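PDB 4R4X: pngf-ii from Elizabethkingia meningoseptica, which probably removes N-linked glycans from glycoproteins as a peptide:N-glycosidase, hydrolysing the link between the asparagine side chain and the first sugar. Local coordinates for residues Q20-S25 / F35-K40; F48-I53 / S61-L66; T78-Q83 / G129-L134. All blocks are in the same frame, centred on the assembly; numbering follows the deposited sequence.

Contact 1: Q20-S25 / F35-K40; sequences QNHIIS and FNEKIK
Asn21 reaches across to the first turn of helix 37-40, where its OD1 accepts a straight bond from Lys38 N at 2.9 Å. Its CG is anti to the backbone N (chi1 179°), which swings the amide away from its own backbone and over the start of the helix; Lys38 in turn lays CD beside the amide, 3.3 Å from Asn21 ND2. One residue on, His22 O takes Glu37 N at 2.9 Å, and two N-H groups of the first helical turn are thus met by the neighbouring segment. Strand pairing follows: Ile24 and Phe35 exchange both backbone bonds as an antiparallel hydrogen-bonded pair, with Ile23 opposite Asn36 in the next, non-hydrogen-bonded position. This is the open end of the beta hairpin 23-27/31-36, whose second strand runs straight into a short helix. Asn36 is the N-cap at that junction, its OD1 receiving Ile39 N at 2.9 Å, and the Asn21 amide crosses it at about a right angle, their planes 67° apart. On the other side of the sheet, Ile24 CG2 meets the Phe35 ring at CE1 (3.8 Å), while Ile24 CD1 rests on Glu37 CG (3.7 Å). Glu37 runs alongside His22, and its OE1 comes to the imidazole edge 3.0 Å from CD2, with ring and carboxylate planes 74° apart. Farther out, Tyr8 O on strand 3-12 takes His22 ND1 and steadies that ring; Lys40 is salt-bridged to Glu5 of the same strand, and Leu162 touches Phe35.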
loop_
_atom_site.group_PDB
_atom_site.type_symbol
_atom_site.label_atom_id
_atom_site.label_comp_id
_atom_site.label_asym_id
_atom_site.label_seq_id
_atom_site.Cartn_x
_atom_site.Cartn_y
_atom_site.Cartn_z
ATOM N N GLN A 20 16.073 7.322 -28.767
ATOM C CA GLN A 20 16.304 6.259 -27.799
ATOM C C GLN A 20 17.578 6.519 -26.982
ATOM O O GLN A 20 18.439 7.310 -27.355
ATOM C CB GLN A 20 16.370 4.899 -28.512
ATOM C CG GLN A 20 17.398 4.844 -29.639
ATOM C CD GLN A 20 17.492 3.476 -30.305
ATOM O OE1 GLN A 20 16.726 3.151 -31.216
ATOM N NE2 GLN A 20 18.452 2.683 -29.864
ATOM N N ASN A 21 17.677 5.824 -25.856
ATOM C CA ASN A 21 18.835 5.877 -24.973
ATOM C C ASN A 21 19.758 4.712 -25.356
ATOM O O ASN A 21 19.492 3.581 -24.981
ATOM C CB ASN A 21 18.342 5.726 -23.534
ATOM C CG ASN A 21 19.453 5.737 -22.508
ATOM O OD1 ASN A 21 20.612 6.077 -22.792
ATOM N ND2 ASN A 21 19.085 5.401 -21.276
ATOM N N HIS A 22 20.812 4.985 -26.116
ATOM C CA HIS A 22 21.620 3.902 -26.706
ATOM C C HIS A 22 22.416 3.137 -25.651
ATOM O O HIS A 22 23.030 3.718 -24.775
ATOM C CB HIS A 22 22.578 4.437 -27.754
ATOM C CG HIS A 22 21.904 5.129 -28.897
ATOM N ND1 HIS A 22 21.386 4.447 -29.973
ATOM C CD2 HIS A 22 21.656 6.442 -29.128
ATOM C CE1 HIS A 22 20.861 5.308 -30.826
ATOM N NE2 HIS A 22 21.008 6.525 -30.334
ATOM N N ILE A 23 22.398 1.819 -25.767
ATOM C CA ILE A 23 23.214 0.963 -24.926
ATOM C C ILE A 23 24.682 1.106 -25.332
ATOM O O ILE A 23 25.005 1.272 -26.514
ATOM C CB ILE A 23 22.711 -0.503 -24.993
ATOM C CG1 ILE A 23 21.314 -0.609 -24.367
ATOM C CG2 ILE A 23 23.671 -1.441 -24.270
ATOM C CD1 ILE A 23 20.459 -1.751 -24.898
ATOM N N ILE A 24 25.566 1.088 -24.342
ATOM C CA ILE A 24 27.003 1.206 -24.570
ATOM C C ILE A 24 27.756 0.127 -23.795
ATOM O O ILE A 24 27.513 -0.072 -22.612
ATOM C CB ILE A 24 27.535 2.596 -24.148
ATOM C CG1 ILE A 24 26.735 3.708 -24.845
ATOM C CG2 ILE A 24 29.040 2.705 -24.428
ATOM C CD1 ILE A 24 27.099 5.126 -24.428
ATOM N N SER A 25 28.697 -0.539 -24.463
ATOM C CA SER A 25 29.616 -1.461 -23.799
ATOM C C SER A 25 31.000 -0.856 -23.907
ATOM O O SER A 25 31.401 -0.408 -25.000
ATOM C CB SER A 25 29.576 -2.842 -24.459
ATOM O OG SER A 25 30.560 -3.747 -23.936
ATOM N N PHE A 35 26.442 -0.197 -19.852
ATOM C CA PHE A 35 25.526 0.825 -19.422
ATOM C C PHE A 35 24.832 1.448 -20.635
ATOM O O PHE A 35 24.514 0.732 -21.617
ATOM C CB PHE A 35 26.206 1.819 -18.413
ATOM C CG PHE A 35 27.354 2.674 -18.960
ATOM C CD1 PHE A 35 27.901 2.513 -20.224
ATOM C CD2 PHE A 35 27.921 3.639 -18.127
ATOM C CE1 PHE A 35 28.962 3.320 -20.649
ATOM C CE2 PHE A 35 28.980 4.438 -18.538
ATOM C CZ PHE A 35 29.495 4.289 -19.821
ATOM N N ASN A 36 24.546 2.739 -20.566
ATOM C CA ASN A 36 23.913 3.430 -21.661
ATOM C C ASN A 36 24.257 4.926 -21.661
ATOM O O ASN A 36 24.958 5.409 -20.774
ATOM C CB ASN A 36 22.409 3.189 -21.639
ATOM C CG ASN A 36 21.728 3.774 -20.415
ATOM O OD1 ASN A 36 21.995 4.919 -20.013
ATOM N ND2 ASN A 36 20.806 2.994 -19.829
ATOM N N GLU A 37 23.768 5.630 -22.673
ATOM C CA GLU A 37 24.064 7.070 -22.864
ATOM C C GLU A 37 23.665 7.949 -21.682
ATOM O O GLU A 37 24.475 8.745 -21.170
ATOM C CB GLU A 37 23.404 7.585 -24.162
ATOM C CG GLU A 37 24.356 7.484 -25.345
ATOM C CD GLU A 37 23.725 7.798 -26.696
ATOM O OE1 GLU A 37 22.519 8.145 -26.751
ATOM O OE2 GLU A 37 24.466 7.678 -27.700
ATOM N N LYS A 38 22.429 7.789 -21.232
ATOM C CA LYS A 38 21.923 8.615 -20.140
ATOM C C LYS A 38 22.694 8.402 -18.853
ATOM O O LYS A 38 22.952 9.344 -18.130
ATOM C CB LYS A 38 20.449 8.361 -19.907
ATOM C CG LYS A 38 19.536 9.086 -20.877
ATOM C CD LYS A 38 18.126 8.525 -20.760
ATOM C CE LYS A 38 17.045 9.566 -21.004
ATOM N NZ LYS A 38 15.892 9.300 -20.100
ATOM N N ILE A 39 23.085 7.162 -18.576
ATOM C CA ILE A 39 23.923 6.895 -17.427
ATOM C C ILE A 39 25.327 7.487 -17.619
ATOM O O ILE A 39 25.888 8.086 -16.701
ATOM C CB ILE A 39 24.036 5.391 -17.152
ATOM C CG1 ILE A 39 22.670 4.825 -16.759
ATOM C CG2 ILE A 39 25.081 5.136 -16.072
ATOM C CD1 ILE A 39 22.615 3.301 -16.633
ATOM N N LYS A 40 25.917 7.279 -18.785
ATOM C CA LYS A 40 27.244 7.826 -19.055
ATOM C C LYS A 40 27.231 9.352 -18.844
ATOM O O LYS A 40 28.123 9.917 -18.206
ATOM C CB LYS A 40 27.667 7.519 -20.488
ATOM C CG LYS A 40 29.111 7.870 -20.808
ATOM C CD LYS A 40 29.486 7.456 -22.227
ATOM C CE LYS A 40 30.767 8.158 -22.688
ATOM N NZ LYS A 40 30.943 8.054 -24.158
#

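Contact 2: F48-I53 / S61-L66; sequences FEVNEI and SQFAFL. With ZN (zinc ion), chain B.
Ser61 and Glu52 begin the pairing as an antiparallel hydrogen-bonded pair, with Ser61 N 2.8 Å from Glu52 O and the return bond running from Glu52 N; Ser61 OG turns to Ser75. The Glu52 carboxylate stands off the sheet and holds the zinc ion with both oxygens, OE1 at 2.3 Å and OE2 at 2.5 Å, and Asp159 binds the same ion. Next, Gln62 lies on the opposite side of the sheet. Its chain bends at chi2 (73°) and brings NE2 within 3.2 Å of Glu49 OE1, which it meets from above the carboxylate plane, 67° out of it; Tyr176 OH also bonds to that oxygen, so it is gripped twice. Phe63 exchanges both backbone bonds with Val50, and its ring crosses the Glu52 side chain at a slant, CE1 3.8 Å from Glu52 CG, beside the stem of the metal ligand. Phe163 meets this ring edge to face. Ala64, opposite Glu49, touches Tyr176 and Ile180 of helix 173-182. At Phe65 the pairing ends in an offset stack with Phe48: centroids 4.5 Å apart, planes at 18°, and Phe48 CE1 tight against Phe65 CG at 3.2 Å. Phe65 CB also sits over the Phe48 ring as a CH-pi contact. The arrangement is a regular antiparallel beta hairpin with helix 173-182 on the face of Glu49, Gln62 and Ala64, and the three phenylalanines and the zinc ligand on the other, consistent with the curved, helix-covered sheet of LolA/LolB-like domains.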
loop_
_atom_site.group_PDB
_atom_site.type_symbol
_atom_site.label_atom_id
_atom_site.label_comp_id
_atom_site.label_asym_id
_atom_site.label_seq_id
_atom_site.Cartn_x
_atom_site.Cartn_y
_atom_site.Cartn_z
ATOM N N PHE A 48 18.774 3.216 -11.398
ATOM C CA PHE A 48 19.320 2.705 -12.637
ATOM C C PHE A 48 20.432 1.703 -12.339
ATOM O O PHE A 48 20.954 1.675 -11.227
ATOM C CB PHE A 48 19.774 3.831 -13.583
ATOM C CG PHE A 48 20.919 4.665 -13.077
ATOM C CD1 PHE A 48 22.216 4.241 -13.206
ATOM C CD2 PHE A 48 20.686 5.918 -12.527
ATOM C CE1 PHE A 48 23.272 5.022 -12.763
ATOM C CE2 PHE A 48 21.732 6.700 -12.069
ATOM C CZ PHE A 48 23.033 6.258 -12.214
ATOM N N GLU A 49 20.742 0.865 -13.319
ATOM C CA GLU A 49 21.728 -0.199 -13.137
ATOM C C GLU A 49 22.840 -0.193 -14.157
ATOM O O GLU A 49 22.665 0.198 -15.318
ATOM C CB GLU A 49 21.065 -1.561 -13.174
ATOM C CG GLU A 49 20.178 -1.859 -11.981
ATOM C CD GLU A 49 19.505 -3.196 -12.157
ATOM O OE1 GLU A 49 20.120 -4.222 -11.764
ATOM O OE2 GLU A 49 18.383 -3.200 -12.712
ATOM N N VAL A 50 23.981 -0.678 -13.701
ATOM C CA VAL A 50 25.142 -0.904 -14.540
ATOM C C VAL A 50 25.660 -2.318 -14.267
ATOM O O VAL A 50 25.508 -2.838 -13.160
ATOM C CB VAL A 50 26.197 0.183 -14.168
ATOM C CG1 VAL A 50 27.612 -0.288 -14.339
ATOM C CG2 VAL A 50 25.919 1.469 -14.931
ATOM N N ASN A 51 26.290 -2.933 -15.266
ATOM C CA ASN A 51 26.908 -4.235 -15.079
ATOM C C ASN A 51 28.428 -4.152 -15.356
ATOM O O ASN A 51 28.868 -3.402 -16.210
ATOM C CB ASN A 51 26.181 -5.207 -16.007
ATOM C CG ASN A 51 26.705 -6.614 -15.919
ATOM O OD1 ASN A 51 26.182 -7.435 -15.157
ATOM N ND2 ASN A 51 27.714 -6.918 -16.713
ATOM N N GLU A 52 29.235 -4.895 -14.606
ATOM C CA GLU A 52 30.663 -4.989 -14.879
ATOM C C GLU A 52 31.101 -6.427 -14.741
ATOM O O GLU A 52 30.663 -7.132 -13.830
ATOM C CB GLU A 52 31.488 -4.125 -13.933
ATOM C CG GLU A 52 31.243 -2.633 -14.085
ATOM C CD GLU A 52 32.304 -1.771 -13.412
ATOM O OE1 GLU A 52 33.035 -2.279 -12.537
ATOM O OE2 GLU A 52 32.414 -0.572 -13.758
ATOM N N ILE A 53 31.961 -6.859 -15.655
ATOM C CA ILE A 53 32.468 -8.213 -15.670
ATOM C C ILE A 53 33.962 -8.152 -15.510
ATOM O O ILE A 53 34.612 -7.422 -16.237
ATOM C CB ILE A 53 32.160 -8.917 -17.001
ATOM C CG1 ILE A 53 30.648 -8.981 -17.189
ATOM C CG2 ILE A 53 32.811 -10.296 -17.020
ATOM C CD1 ILE A 53 30.176 -9.745 -18.405
ATOM N N SER A 61 29.256 -8.427 -11.831
ATOM C CA SER A 61 28.756 -7.531 -10.784
ATOM C C SER A 61 27.666 -6.631 -11.344
ATOM O O SER A 61 27.827 -6.014 -12.392
ATOM C CB SER A 61 29.882 -6.694 -10.205
ATOM O OG SER A 61 30.786 -7.507 -9.471
ATOM N N GLN A 62 26.546 -6.594 -10.642
ATOM C CA GLN A 62 25.440 -5.753 -10.991
ATOM C C GLN A 62 25.340 -4.663 -9.929
ATOM O O GLN A 62 25.314 -4.961 -8.743
ATOM C CB GLN A 62 24.160 -6.586 -11.026
ATOM C CG GLN A 62 23.015 -5.901 -11.730
ATOM C CD GLN A 62 23.167 -5.845 -13.240
ATOM O OE1 GLN A 62 23.900 -6.625 -13.855
ATOM N NE2 GLN A 62 22.441 -4.929 -13.850
ATOM N N PHE A 63 25.253 -3.419 -10.368
ATOM C CA PHE A 63 25.214 -2.259 -9.483
ATOM C C PHE A 63 23.912 -1.521 -9.710
ATOM O O PHE A 63 23.554 -1.266 -10.851
ATOM C CB PHE A 63 26.341 -1.275 -9.825
ATOM C CG PHE A 63 27.714 -1.849 -9.712
ATOM C CD1 PHE A 63 28.287 -2.514 -10.779
ATOM C CD2 PHE A 63 28.449 -1.713 -8.537
ATOM C CE1 PHE A 63 29.577 -3.035 -10.672
ATOM C CE2 PHE A 63 29.728 -2.239 -8.426
ATOM C CZ PHE A 63 30.297 -2.901 -9.499
ATOM N N ALA A 64 23.265 -1.116 -8.628
ATOM C CA ALA A 64 22.051 -0.323 -8.687
ATOM C C ALA A 64 22.277 1.011 -7.986
ATOM O O ALA A 64 22.662 1.043 -6.825
ATOM C CB ALA A 64 20.886 -1.080 -8.040
ATOM N N PHE A 65 22.019 2.094 -8.708
ATOM C CA PHE A 65 22.192 3.436 -8.190
ATOM C C PHE A 65 20.812 3.851 -7.688
ATOM O O PHE A 65 19.913 4.007 -8.475
ATOM C CB PHE A 65 22.678 4.371 -9.298
ATOM C CG PHE A 65 24.084 4.079 -9.767
ATOM C CD1 PHE A 65 24.418 2.848 -10.316
ATOM C CD2 PHE A 65 25.071 5.054 -9.674
ATOM C CE1 PHE A 65 25.715 2.582 -10.749
ATOM C CE2 PHE A 65 26.370 4.792 -10.107
ATOM C CZ PHE A 65 26.688 3.551 -10.645
ATOM N N LEU A 66 20.655 3.971 -6.384
ATOM C CA LEU A 66 19.311 4.093 -5.794
ATOM C C LEU A 66 18.926 5.526 -5.596
ATOM O O LEU A 66 17.742 5.903 -5.733
ATOM C CB LEU A 66 19.255 3.367 -4.459
ATOM C CG LEU A 66 19.621 1.886 -4.535
ATOM C CD1 LEU A 66 19.427 1.273 -3.170
ATOM C CD2 LEU A 66 18.785 1.173 -5.580
HETATM ZN ZN ZN B . 34.744 -0.844 -12.849
#

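Contact 3: T78-Q83 / G129-L134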
loop_
_atom_site.group_PDB
_atom_site.type_symbol
_atom_site.label_atom_id
_atom_site.label_comp_id
_atom_site.label_asym_id
_atom_site.label_seq_id
_atom_site.Cartn_x
_atom_site.Cartn_y
_atom_site.Cartn_z
ATOM N N THR A 78 29.097 -17.482 -11.513
ATOM C CA THR A 78 28.561 -18.648 -12.204
ATOM C C THR A 78 27.639 -18.299 -13.369
ATOM O O THR A 78 27.186 -19.200 -14.079
ATOM C CB THR A 78 27.755 -19.555 -11.248
ATOM O OG1 THR A 78 26.521 -18.913 -10.874
ATOM C CG2 THR A 78 28.563 -19.894 -10.006
ATOM N N ILE A 79 27.343 -17.010 -13.571
ATOM C CA ILE A 79 26.316 -16.628 -14.549
ATOM C C ILE A 79 26.679 -17.019 -15.996
ATOM O O ILE A 79 25.871 -17.607 -16.717
ATOM C CB ILE A 79 26.025 -15.104 -14.497
ATOM C CG1 ILE A 79 25.379 -14.743 -13.150
ATOM C CG2 ILE A 79 25.120 -14.692 -15.656
ATOM C CD1 ILE A 79 24.878 -13.310 -13.058
ATOM N N LEU A 80 27.884 -16.662 -16.415
ATOM C CA LEU A 80 28.314 -16.917 -17.796
ATOM C C LEU A 80 28.336 -18.421 -18.079
ATOM O O LEU A 80 27.788 -18.864 -19.075
ATOM C CB LEU A 80 29.689 -16.286 -18.058
ATOM C CG LEU A 80 29.685 -14.761 -17.922
ATOM C CD1 LEU A 80 31.005 -14.168 -18.375
ATOM C CD2 LEU A 80 28.512 -14.172 -18.682
ATOM N N ALA A 81 28.928 -19.192 -17.166
ATOM C CA ALA A 81 29.038 -20.651 -17.329
ATOM C C ALA A 81 27.680 -21.325 -17.545
ATOM O O ALA A 81 27.591 -22.292 -18.290
ATOM C CB ALA A 81 29.762 -21.266 -16.126
ATOM N N LYS A 82 26.616 -20.790 -16.939
ATOM C CA LYS A 82 25.282 -21.373 -17.074
ATOM C C LYS A 82 24.571 -21.117 -18.400
ATOM O O LYS A 82 23.582 -21.773 -18.688
ATOM C CB LYS A 82 24.378 -20.917 -15.930
ATOM C CG LYS A 82 24.777 -21.506 -14.582
ATOM C CD LYS A 82 23.997 -20.857 -13.448
ATOM C CE LYS A 82 24.436 -21.425 -12.113
ATOM N NZ LYS A 82 23.841 -20.657 -10.999
ATOM N N GLN A 83 25.037 -20.161 -19.197
ATOM C CA GLN A 83 24.349 -19.853 -20.455
ATOM C C GLN A 83 24.547 -21.043 -21.372
ATOM O O GLN A 83 25.645 -21.568 -21.432
ATOM C CB GLN A 83 24.920 -18.573 -21.097
ATOM C CG GLN A 83 24.728 -17.364 -20.194
ATOM C CD GLN A 83 25.146 -16.046 -20.821
ATOM O OE1 GLN A 83 25.705 -15.993 -21.923
ATOM N NE2 GLN A 83 24.841 -14.962 -20.117
ATOM N N GLY A 129 25.566 -14.133 -24.055
ATOM C CA GLY A 129 26.685 -14.305 -24.980
ATOM C C GLY A 129 28.007 -13.670 -24.606
ATOM O O GLY A 129 28.958 -13.737 -25.398
ATOM N N GLN A 130 28.084 -13.069 -23.410
ATOM C CA GLN A 130 29.260 -12.315 -22.976
ATOM C C GLN A 130 30.509 -13.157 -22.849
ATOM O O GLN A 130 31.593 -12.609 -22.819
ATOM C CB GLN A 130 29.029 -11.708 -21.596
ATOM C CG GLN A 130 28.044 -10.569 -21.572
ATOM C CD GLN A 130 28.656 -9.247 -21.942
ATOM O OE1 GLN A 130 29.881 -9.049 -21.883
ATOM N NE2 GLN A 130 27.800 -8.311 -22.300
ATOM N N ASP A 131 30.379 -14.473 -22.719
ATOM C CA ASP A 131 31.582 -15.298 -22.761
ATOM C C ASP A 131 31.933 -15.832 -24.149
ATOM O O ASP A 131 32.956 -16.474 -24.282
ATOM C CB ASP A 131 31.512 -16.453 -21.777
ATOM C CG ASP A 131 32.886 -16.950 -21.389
ATOM O OD1 ASP A 131 33.808 -16.122 -21.190
ATOM O OD2 ASP A 131 33.050 -18.174 -21.321
ATOM N N LEU A 132 31.109 -15.581 -25.171
ATOM C CA LEU A 132 31.387 -16.112 -26.531
ATOM C C LEU A 132 32.383 -15.274 -27.317
ATOM O O LEU A 132 33.124 -15.790 -28.161
ATOM C CB LEU A 132 30.115 -16.202 -27.366
ATOM C CG LEU A 132 29.004 -17.146 -26.880
ATOM C CD1 LEU A 132 27.780 -16.985 -27.770
ATOM C CD2 LEU A 132 29.472 -18.592 -26.849
ATOM N N GLY A 133 32.364 -13.969 -27.062
ATOM C CA GLY A 133 33.121 -13.012 -27.827
ATOM C C GLY A 133 32.517 -11.644 -27.590
ATOM O O GLY A 133 31.896 -11.408 -26.549
ATOM N N LEU A 134 32.736 -10.737 -28.534
ATOM C CA LEU A 134 32.098 -9.424 -28.532
ATOM C C LEU A 134 30.820 -9.499 -29.357
ATOM O O LEU A 134 30.866 -9.635 -30.584
ATOM C CB LEU A 134 33.054 -8.361 -29.082
ATOM C CG LEU A 134 32.427 -6.990 -29.329
ATOM C CD1 LEU A 134 31.849 -6.380 -28.044
ATOM C CD2 LEU A 134 33.480 -6.094 -29.944
HETATM O O HOH W 1 28.192 -16.336 -23.037
#
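Gln83 and Gly129 supply the direct hydrogen bond of this contact: Gly129 N donates to Gln83 OE1 at 2.8 Å, with an angle of 156° at the hydrogen and the donor tilted 25° from the carbonyl plane. Extended beyond CG, the Gln83 chain carries its amide from the end of the short helix to the loop. At the other end of the same amide, NE2 bonds to Ile127 O, which fixes its rotation. A water adds a second link, donating to Gln83 OE1 at 2.7 Å and accepting from Asp131 N at 2.9 Å. One side-chain oxygen therefore serves, directly or through water, two backbone N-H groups of the loop.

The apolar part is modest and belongs to Leu80. Its two methyls spread over neighbouring residues, CD2 on Gln130 CB at 3.9 Å and CD1 on Asp131 CB at 4.1 Å, so that only the bases of these polar side chains are touched. Their polar ends go to other partners: Gln130 OE1 to Arg55, Gln130 NE2 to Ser126 O, and Asp131 OD1 in a salt bridge to Lys122.

Bonds inside each segment shape the two surfaces. Gln83 N is held by Leu80 O at 3.0 Å, just past a helix whose own backbone bonds are weak. Across from it, Leu132 N returns to Gly129 O at 2.8 Å, and Gly129 itself has a positive phi of 83°. Gly129 to Leu132 thus form a type I beta turn, its central residues Gln130 and Asp131, tied to a one-turn helix in the N-terminal domain by a glutamine amide that reads backbone groups rather than side chains.

In the fold
From the N terminus the three contacts come in series, none nested in or crossing another. Contact 1 closes the hairpin 23-27/31-36, and helix 37-40 leads on to strand 48-54. Contact 2 closes the next hairpin, 48-54/59-65, and touches the first: Ile39 CD1 packs 3.4 Å from Glu49 O, and Phe35 leans on Val50. Contact 3 closes a far longer excursion of 45 residues, strands 86-94, 97-106 and 109-116 included, and meets contact 2 where Ile53 CD1 lies 3.6 Å from Gln130 OE1. Contacts 1 and 3 stay about 5 Å apart at their nearest atoms. Contacts 1 and 2 join neighbouring strands from 23-27 to 59-65; contact 3 brings the loop before strand 134-140 back to helix 79-82.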